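Local coordinates for protein chitin binding domain (Burkholderia pseudomallei, PDB 3UAM) that probably binds chitin or a related polysaccharide and may cleave it oxidatively, like lytic polysaccharide monooxygenases, at residues K125-G137 against A147-Y161. Numbering follows the deposited sequence.
Sequences KTRRWTYWITKPG and AHFEPDPLKVYLNTY
P153 lies over one face of the W132 indole, its CB 4.0 Å from the centroid of the six-membered ring in a CH-pi contact, while P151 O meets the ring edge in plane; W132 NE1 hydrogen-bonds a glycerol, probably from the crystallisation liquor. The F149 ring takes T134 CG2 on one face, also a CH-pi contact. Y131 CE2 comes to the edge of the Y157 ring, 3.7 Å from Y157 CE1, on the sheet face shared with W129. At the other end the R127 guanidinium holds Y161 O end-on through NH1 and NH2, and NH1 also bonds N159 O at 2.9 Å; bends at chi2 (51°) and chi3 (56°) curl the chain back to these carbonyls, and D69 pairs with NE. N159 ND2 reaches T126 O from above the carbonyl plane, the bond fairly straight (164°). A water accepting from I133 N lies 2.9 Å from E150 O and 2.8 Å from D152 O, linking loop to strand. Strands 128-133 and 155-158 run antiparallel, with W129-Y157 and Y131-K155 as hydrogen-bonded pairs, until L154 and K155 both face Y131 in a classic beta bulge. The pairing adds 155-158 to the sheet beside strand 126-133, within the immunoglobulin-like beta-sandwich characteristic of AA10 monooxygenases.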
loop_
_atom_site.group_PDB
_atom_site.type_symbol
_atom_site.label_atom_id
_atom_site.label_comp_id
_atom_site.label_asym_id
_atom_site.label_seq_id
_atom_site.Cartn_x
_atom_site.Cartn_y
_atom_site.Cartn_z
ATOM N N LYS A 125 -7.516 6.235 12.374
ATOM C CA LYS A 125 -7.039 7.615 12.153
ATOM C C LYS A 125 -5.877 7.615 11.160
ATOM O O LYS A 125 -4.903 6.933 11.365
ATOM C CB LYS A 125 -6.576 8.235 13.462
ATOM C CG LYS A 125 -7.697 8.516 14.436
ATOM C CD LYS A 125 -7.183 9.119 15.730
ATOM C CE LYS A 125 -8.331 9.427 16.688
ATOM N NZ LYS A 125 -7.877 10.077 17.954
ATOM N N THR A 126 -5.988 8.380 10.089
ATOM C CA THR A 126 -5.063 8.286 8.953
ATOM C C THR A 126 -4.177 9.524 8.788
ATOM O O THR A 126 -4.685 10.630 8.729
ATOM C CB THR A 126 -5.852 8.124 7.665
ATOM O OG1 THR A 126 -6.670 6.957 7.757
ATOM C CG2 THR A 126 -4.915 8.031 6.443
ATOM N N ARG A 127 -2.865 9.335 8.678
ATOM C CA ARG A 127 -1.978 10.453 8.355
ATOM C C ARG A 127 -1.906 10.696 6.859
ATOM O O ARG A 127 -1.983 11.823 6.422
ATOM C CB ARG A 127 -0.569 10.260 8.930
ATOM C CG ARG A 127 0.350 11.451 8.701
ATOM C CD ARG A 127 -0.275 12.772 9.141
ATOM N NE ARG A 127 -0.684 12.746 10.539
ATOM C CZ ARG A 127 -1.547 13.592 11.103
ATOM N NH1 ARG A 127 -2.150 14.521 10.383
ATOM N NH2 ARG A 127 -1.861 13.465 12.390
ATOM N N ARG A 128 -1.759 9.632 6.081
ATOM C CA ARG A 128 -1.632 9.754 4.631
ATOM C C ARG A 128 -1.915 8.437 3.890
ATOM O O ARG A 128 -1.974 7.359 4.488
ATOM C CB ARG A 128 -0.238 10.276 4.262
ATOM C CG ARG A 128 0.886 9.283 4.531
ATOM C CD ARG A 128 2.286 9.753 4.115
ATOM N NE ARG A 128 2.722 10.957 4.829
ATOM C CZ ARG A 128 3.048 10.991 6.121
ATOM N NH1 ARG A 128 2.964 9.896 6.874
ATOM N NH2 ARG A 128 3.443 12.131 6.673
ATOM N N TRP A 129 -2.111 8.571 2.577
ATOM C CA TRP A 129 -2.043 7.486 1.635
ATOM C C TRP A 129 -0.989 7.881 0.643
ATOM O O TRP A 129 -0.919 9.039 0.236
ATOM C CB TRP A 129 -3.341 7.346 0.868
ATOM C CG TRP A 129 -4.541 6.969 1.665
ATOM C CD1 TRP A 129 -5.125 5.712 1.792
ATOM C CD2 TRP A 129 -5.386 7.862 2.441
ATOM N NE1 TRP A 129 -6.257 5.775 2.571
ATOM C CE2 TRP A 129 -6.467 7.032 2.992
ATOM C CE3 TRP A 129 -5.379 9.223 2.701
ATOM C CZ2 TRP A 129 -7.469 7.567 3.783
ATOM C CZ3 TRP A 129 -6.395 9.753 3.504
ATOM C CH2 TRP A 129 -7.417 8.927 4.036
ATOM N N THR A 130 -0.167 6.922 0.250
ATOM C CA THR A 130 0.943 7.158 -0.649
ATOM C C THR A 130 0.894 6.090 -1.745
ATOM O O THR A 130 0.509 4.935 -1.469
ATOM C CB THR A 130 2.291 7.036 0.077
ATOM O OG1 THR A 130 2.403 8.060 1.081
ATOM C CG2 THR A 130 3.400 7.264 -0.917
ATOM N N TYR A 131 1.237 6.490 -2.968
ATOM C CA TYR A 131 1.276 5.590 -4.104
ATOM C C TYR A 131 2.672 5.623 -4.719
ATOM O O TYR A 131 3.142 6.656 -5.127
ATOM C CB TYR A 131 0.205 5.953 -5.117
ATOM C CG TYR A 131 -1.178 5.889 -4.508
ATOM C CD1 TYR A 131 -1.886 4.694 -4.508
ATOM C CD2 TYR A 131 -1.758 6.998 -3.904
ATOM C CE1 TYR A 131 -3.139 4.605 -3.946
ATOM C CE2 TYR A 131 -3.023 6.915 -3.347
ATOM C CZ TYR A 131 -3.707 5.703 -3.364
ATOM O OH TYR A 131 -4.960 5.549 -2.803
ATOM N N TRP A 132 3.298 4.461 -4.780
ATOM C CA TRP A 132 4.658 4.278 -5.277
ATOM C C TRP A 132 4.633 3.450 -6.541
ATOM O O TRP A 132 3.826 2.512 -6.665
ATOM C CB TRP A 132 5.515 3.534 -4.226
ATOM C CG TRP A 132 5.524 4.163 -2.848
ATOM C CD1 TRP A 132 4.671 3.894 -1.776
ATOM C CD2 TRP A 132 6.441 5.209 -2.357
ATOM N NE1 TRP A 132 5.017 4.677 -0.678
ATOM C CE2 TRP A 132 6.056 5.490 -0.979
ATOM C CE3 TRP A 132 7.497 5.907 -2.910
ATOM C CZ2 TRP A 132 6.700 6.456 -0.218
ATOM C CZ3 TRP A 132 8.142 6.874 -2.136
ATOM C CH2 TRP A 132 7.763 7.124 -0.807
ATOM N N ILE A 133 5.542 3.749 -7.465
ATOM C CA ILE A 133 5.539 3.127 -8.776
ATOM C C ILE A 133 6.957 2.606 -9.067
ATOM O O ILE A 133 7.972 3.259 -8.733
ATOM C CB ILE A 133 5.075 4.111 -9.879
ATOM C CG1 ILE A 133 4.916 3.404 -11.225
ATOM C CG2 ILE A 133 6.060 5.263 -10.028
ATOM C CD1 ILE A 133 3.753 2.457 -11.329
ATOM N N THR A 134 6.999 1.428 -9.687
ATOM C CA THR A 134 8.238 0.804 -10.084
ATOM C C THR A 134 8.904 1.642 -11.163
ATOM O O THR A 134 8.253 2.327 -11.955
ATOM C CB THR A 134 8.029 -0.650 -10.575
ATOM O OG1 THR A 134 6.900 -0.715 -11.473
ATOM C CG2 THR A 134 7.786 -1.598 -9.406
ATOM N N LYS A 135 10.222 1.591 -11.176
ATOM C CA LYS A 135 11.013 2.306 -12.155
ATOM C C LYS A 135 10.908 1.630 -13.518
ATOM O O LYS A 135 10.711 0.401 -13.603
ATOM C CB LYS A 135 12.489 2.295 -11.757
ATOM C CG LYS A 135 12.827 2.855 -10.386
ATOM C CD LYS A 135 14.335 2.759 -10.176
ATOM C CE LYS A 135 14.737 3.280 -8.795
ATOM N NZ LYS A 135 16.114 2.837 -8.438
ATOM N N PRO A 136 11.070 2.420 -14.599
ATOM C CA PRO A 136 11.265 1.822 -15.897
ATOM C C PRO A 136 12.490 0.941 -15.779
ATOM O O PRO A 136 13.474 1.353 -15.182
ATOM C CB PRO A 136 11.571 3.013 -16.821
ATOM C CG PRO A 136 11.207 4.232 -16.074
ATOM C CD PRO A 136 11.161 3.893 -14.623
ATOM N N GLY A 137 12.456 -0.252 -16.305
ATOM C CA GLY A 137 13.666 -1.069 -16.240
ATOM C C GLY A 137 13.881 -1.806 -14.923
ATOM O O GLY A 137 14.945 -2.372 -14.723
ATOM N N ALA A 147 14.788 -0.939 -4.231
ATOM C CA ALA A 147 15.500 -0.594 -5.483
ATOM C C ALA A 147 14.648 -0.629 -6.762
ATOM O O ALA A 147 15.073 -0.088 -7.790
ATOM C CB ALA A 147 16.707 -1.516 -5.670
ATOM N N HIS A 148 13.483 -1.282 -6.707
ATOM C CA HIS A 148 12.584 -1.379 -7.843
ATOM C C HIS A 148 11.675 -0.188 -7.966
ATOM O O HIS A 148 11.114 0.013 -9.028
ATOM C CB HIS A 148 11.713 -2.633 -7.755
ATOM C CG HIS A 148 12.502 -3.906 -7.747
ATOM N ND1 HIS A 148 12.180 -4.971 -6.978
ATOM C CD2 HIS A 148 13.653 -4.252 -8.448
ATOM C CE1 HIS A 148 13.087 -5.947 -7.194
ATOM N NE2 HIS A 148 13.974 -5.508 -8.101
ATOM N N PHE A 149 11.514 0.577 -6.887
ATOM C CA PHE A 149 10.570 1.672 -6.830
ATOM C C PHE A 149 11.237 3.057 -6.960
ATOM O O PHE A 149 12.340 3.281 -6.444
ATOM C CB PHE A 149 9.771 1.592 -5.519
ATOM C CG PHE A 149 8.796 0.448 -5.488
ATOM C CD1 PHE A 149 7.543 0.584 -6.059
ATOM C CD2 PHE A 149 9.143 -0.758 -4.920
ATOM C CE1 PHE A 149 6.638 -0.447 -6.029
ATOM C CE2 PHE A 149 8.267 -1.818 -4.915
ATOM C CZ PHE A 149 6.995 -1.664 -5.464
ATOM N N GLU A 150 10.563 3.959 -7.685
ATOM C CA GLU A 150 10.961 5.351 -7.769
ATOM C C GLU A 150 11.022 5.973 -6.371
ATOM O O GLU A 150 10.090 5.818 -5.585
ATOM C CB GLU A 150 9.978 6.148 -8.635
ATOM C CG GLU A 150 9.996 5.812 -10.103
ATOM C CD GLU A 150 11.257 6.270 -10.822
ATOM O OE1 GLU A 150 11.991 7.143 -10.287
ATOM O OE2 GLU A 150 11.511 5.771 -11.939
ATOM N N PRO A 151 12.110 6.694 -6.063
ATOM C CA PRO A 151 12.255 7.269 -4.732
ATOM C C PRO A 151 11.188 8.338 -4.420
ATOM O O PRO A 151 10.854 8.560 -3.263
ATOM C CB PRO A 151 13.689 7.850 -4.744
ATOM C CG PRO A 151 13.997 8.100 -6.178
ATOM C CD PRO A 151 13.266 7.008 -6.928
ATOM N N ASP A 152 10.634 8.957 -5.450
ATOM C CA ASP A 152 9.565 9.922 -5.268
ATOM C C ASP A 152 8.213 9.252 -5.498
ATOM O O ASP A 152 8.003 8.600 -6.503
ATOM C CB ASP A 152 9.733 11.107 -6.213
ATOM C CG ASP A 152 10.993 11.887 -5.930
ATOM O OD1 ASP A 152 11.516 11.856 -4.781
ATOM O OD2 ASP A 152 11.487 12.525 -6.860
ATOM N N PRO A 153 7.287 9.429 -4.558
ATOM C CA PRO A 153 5.989 8.788 -4.752
ATOM C C PRO A 153 5.292 9.332 -5.997
ATOM O O PRO A 153 5.497 10.476 -6.383
ATOM C CB PRO A 153 5.214 9.120 -3.470
ATOM C CG PRO A 153 5.959 10.241 -2.812
ATOM C CD PRO A 153 7.368 10.215 -3.319
ATOM N N LEU A 154 4.506 8.479 -6.641
ATOM C CA LEU A 154 3.672 8.920 -7.750
ATOM C C LEU A 154 2.638 9.928 -7.238
ATOM O O LEU A 154 2.411 10.953 -7.860
ATOM C CB LEU A 154 2.983 7.722 -8.416
ATOM C CG LEU A 154 1.990 8.045 -9.535
ATOM C CD1 LEU A 154 2.693 8.838 -10.656
ATOM C CD2 LEU A 154 1.372 6.744 -10.023
ATOM N N LYS A 155 2.058 9.654 -6.073
ATOM C CA LYS A 155 1.063 10.545 -5.489
ATOM C C LYS A 155 0.974 10.369 -3.970
ATOM O O LYS A 155 1.128 9.263 -3.449
ATOM C CB LYS A 155 -0.299 10.300 -6.136
ATOM C CG LYS A 155 -1.384 11.266 -5.679
ATOM C CD LYS A 155 -1.471 12.453 -6.593
ATOM C CE LYS A 155 -2.569 13.384 -6.142
ATOM N NZ LYS A 155 -2.450 14.556 -7.036
ATOM N N VAL A 156 0.759 11.477 -3.268
ATOM C CA VAL A 156 0.596 11.444 -1.822
ATOM C C VAL A 156 -0.690 12.208 -1.507
ATOM O O VAL A 156 -0.922 13.271 -2.086
ATOM C CB VAL A 156 1.784 12.120 -1.099
ATOM C CG1 VAL A 156 1.599 12.063 0.408
ATOM C CG2 VAL A 156 3.128 11.483 -1.492
ATOM N N TYR A 157 -1.501 11.678 -0.591
ATOM C CA TYR A 157 -2.617 12.425 -0.007
ATOM C C TYR A 157 -2.376 12.539 1.492
ATOM O O TYR A 157 -2.456 11.540 2.222
ATOM C CB TYR A 157 -3.940 11.703 -0.270
ATOM C CG TYR A 157 -4.305 11.601 -1.730
ATOM C CD1 TYR A 157 -3.837 10.547 -2.500
ATOM C CD2 TYR A 157 -5.141 12.561 -2.336
ATOM C CE1 TYR A 157 -4.169 10.431 -3.837
ATOM C CE2 TYR A 157 -5.463 12.469 -3.689
ATOM C CZ TYR A 157 -4.976 11.385 -4.425
ATOM O OH TYR A 157 -5.290 11.243 -5.744
ATOM N N LEU A 158 -2.062 13.746 1.945
ATOM C CA LEU A 158 -1.694 13.982 3.330
ATOM C C LEU A 158 -2.823 14.629 4.117
ATOM O O LEU A 158 -3.305 15.692 3.722
ATOM C CB LEU A 158 -0.486 14.907 3.375
ATOM C CG LEU A 158 0.020 15.380 4.751
ATOM C CD1 LEU A 158 0.482 14.215 5.623
ATOM C CD2 LEU A 158 1.117 16.430 4.577
ATOM N N ASN A 159 -3.216 14.014 5.235
ATOM C CA ASN A 159 -4.138 14.655 6.190
ATOM C C ASN A 159 -3.314 15.579 7.065
ATOM O O ASN A 159 -2.265 15.194 7.533
ATOM C CB ASN A 159 -4.880 13.619 7.057
ATOM C CG ASN A 159 -6.000 12.925 6.308
ATOM O OD1 ASN A 159 -6.523 13.464 5.335
ATOM N ND2 ASN A 159 -6.382 11.724 6.767
ATOM N N THR A 160 -3.780 16.797 7.286
ATOM C CA THR A 160 -2.999 17.788 8.018
ATOM C C THR A 160 -3.409 17.962 9.477
ATOM O O THR A 160 -2.705 18.628 10.234
ATOM C CB THR A 160 -3.098 19.166 7.347
ATOM O OG1 THR A 160 -4.472 19.600 7.364
ATOM C CG2 THR A 160 -2.562 19.106 5.868
ATOM N N TYR A 161 -4.511 17.357 9.905
ATOM C CA TYR A 161 -5.019 17.657 11.250
ATOM C C TYR A 161 -4.085 17.090 12.334
ATOM O O TYR A 161 -3.750 15.898 12.311
ATOM C CB TYR A 161 -6.430 17.138 11.461
ATOM C CG TYR A 161 -6.969 17.545 12.814
ATOM C CD1 TYR A 161 -7.493 18.811 13.019
ATOM C CD2 TYR A 161 -6.895 16.679 13.892
ATOM C CE1 TYR A 161 -7.943 19.203 14.267
ATOM C CE2 TYR A 161 -7.340 17.048 15.141
ATOM C CZ TYR A 161 -7.856 18.304 15.333
ATOM O OH TYR A 161 -8.292 18.643 16.581
HETATM O O HOH W 1 7.351 5.857 -6.480
#